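Local coordinates for protein amidase, hydantoinase/carbamoylase family (Burkholderia vietnamiensis, PDB 5I4M) that probably hydrolyses N-carbamoyl-L-amino acids as a two-zinc amidase of the peptidase M20 family, at residues 157-162 with 166-171. Residues are numbered along the deposited sequence; the frame is centred on the assembly and turned at random.
Sequences AMVASG and GVFPLE. With 3PG (3-phosphoglyceric acid), chain E.
The carbonyl oxygen of G162 takes two backbone N-H groups in succession as the chain leaves helix 159-164. V167 N bonds to G162 O at 2.9 Å, reaching from five residues further on, while F168 N meets the same oxygen weakly, at 3.4 Å. G166 ends the helix in a Schellman motif; its positive phi (85°) is one that glycine adopts readily, and it turns the chain back over the last turn. That reversal lays the F168 ring against the helix, its CD2 3.8 Å from G162 CA. G162 has only hydrogens on CA besides its backbone bonds, and the ring rests directly on it. The ring edge faces V159 O, and V159 CG1 adds an apolar touch 4.2 Å from F168 CD2. One face of the ring is covered by its own neighbour V167, whose CG1, anti to the backbone N (chi1 172°), sits 3.8 Å above the centre, a place suited to a compact branched side chain. At the start of the helix, N-cap M158 sends its thioether into the ligand pocket; the chain bends at chi2 and chi3, and SD lies 3.3 Å from O3 of 3-phosphoglyceric acid. M158, S161 and V167 all touch Y383 on helix 380-384, the F168 ring stacks with Y172 of helix 170-175, and L170 packs on the loop between strands 76-79 and 85-89.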
# COMPACT_ATOMS: atom_id res chain seq x y z
N ALA A 157 -15.58 -12.95 -0.28
CA ALA A 157 -15.38 -14.39 -0.28
C ALA A 157 -16.63 -15.14 -0.73
O ALA A 157 -17.74 -14.61 -0.71
CB ALA A 157 -14.99 -14.86 1.12
N MET A 158 -16.42 -16.39 -1.14
CA MET A 158 -17.49 -17.37 -1.30
C MET A 158 -18.52 -16.95 -2.35
O MET A 158 -19.68 -17.36 -2.30
CB MET A 158 -18.18 -17.63 0.04
CG MET A 158 -17.24 -18.20 1.11
SD MET A 158 -17.63 -17.61 2.78
CE MET A 158 -19.36 -18.05 2.91
N VAL A 159 -18.12 -16.12 -3.32
CA VAL A 159 -19.14 -15.56 -4.20
C VAL A 159 -19.66 -16.62 -5.17
O VAL A 159 -20.84 -16.62 -5.52
CB VAL A 159 -18.59 -14.32 -4.94
CG1 VAL A 159 -19.52 -13.89 -6.06
CG2 VAL A 159 -18.45 -13.17 -3.95
N ALA A 160 -18.81 -17.56 -5.59
CA ALA A 160 -19.25 -18.52 -6.59
C ALA A 160 -20.22 -19.54 -6.00
O ALA A 160 -21.19 -19.93 -6.66
CB ALA A 160 -18.03 -19.22 -7.22
N SER A 161 -19.98 -19.99 -4.75
CA SER A 161 -21.00 -20.81 -4.10
C SER A 161 -22.20 -19.96 -3.72
O SER A 161 -23.32 -20.48 -3.68
CB SER A 161 -20.42 -21.53 -2.88
OG SER A 161 -19.77 -20.64 -1.99
N GLY A 162 -22.00 -18.67 -3.46
CA GLY A 162 -23.15 -17.78 -3.25
C GLY A 162 -24.04 -17.68 -4.48
O GLY A 162 -25.26 -17.65 -4.37
N GLY A 166 -28.04 -19.20 -4.92
CA GLY A 166 -29.12 -18.26 -5.15
C GLY A 166 -29.03 -17.00 -4.31
O GLY A 166 -29.99 -16.22 -4.27
N VAL A 167 -27.90 -16.79 -3.64
CA VAL A 167 -27.73 -15.61 -2.80
C VAL A 167 -27.38 -14.39 -3.64
O VAL A 167 -27.87 -13.28 -3.38
CB VAL A 167 -26.65 -15.88 -1.74
CG1 VAL A 167 -26.30 -14.61 -0.97
CG2 VAL A 167 -27.14 -16.97 -0.79
N PHE A 168 -26.56 -14.57 -4.67
CA PHE A 168 -26.09 -13.53 -5.57
C PHE A 168 -26.47 -13.87 -7.01
O PHE A 168 -26.40 -15.04 -7.40
CB PHE A 168 -24.56 -13.38 -5.53
CG PHE A 168 -24.00 -13.19 -4.16
CD1 PHE A 168 -24.38 -12.10 -3.39
CD2 PHE A 168 -23.02 -14.05 -3.67
CE1 PHE A 168 -23.83 -11.91 -2.13
CE2 PHE A 168 -22.48 -13.86 -2.42
CZ PHE A 168 -22.88 -12.79 -1.65
N PRO A 169 -26.82 -12.88 -7.83
CA PRO A 169 -27.03 -13.17 -9.26
C PRO A 169 -25.70 -13.40 -9.96
O PRO A 169 -24.66 -12.87 -9.56
CB PRO A 169 -27.73 -11.92 -9.79
CG PRO A 169 -27.40 -10.84 -8.83
CD PRO A 169 -27.08 -11.47 -7.50
N LEU A 170 -25.74 -14.20 -11.02
CA LEU A 170 -24.53 -14.48 -11.78
C LEU A 170 -23.80 -13.20 -12.18
O LEU A 170 -22.57 -13.12 -12.07
CB LEU A 170 -24.88 -15.29 -13.03
CG LEU A 170 -23.71 -15.60 -13.98
CD1 LEU A 170 -22.64 -16.45 -13.30
CD2 LEU A 170 -24.26 -16.27 -15.23
N GLU A 171 -24.54 -12.19 -12.64
CA GLU A 171 -23.88 -10.99 -13.14
C GLU A 171 -23.08 -10.29 -12.03
O GLU A 171 -22.09 -9.60 -12.32
CB GLU A 171 -24.91 -10.05 -13.77
CG GLU A 171 -26.18 -9.87 -12.97
CD GLU A 171 -27.32 -10.84 -13.36
OE1 GLU A 171 -28.43 -10.36 -13.67
OE2 GLU A 171 -27.10 -12.07 -13.33
C1 3PG E . -12.87 -16.25 5.37
O1 3PG E . -12.01 -15.35 5.50
O2 3PG E . -13.42 -16.80 6.35
C2 3PG E . -13.25 -16.67 3.98
O3 3PG E . -14.53 -17.31 3.99
C3 3PG E . -12.20 -17.64 3.48
O1P 3PG E . -12.24 -18.82 4.28
P 3PG E . -10.98 -19.87 4.23
O2P 3PG E . -10.64 -20.04 2.76
O3P 3PG E . -9.89 -19.16 5.00
O4P 3PG E . -11.54 -21.15 4.87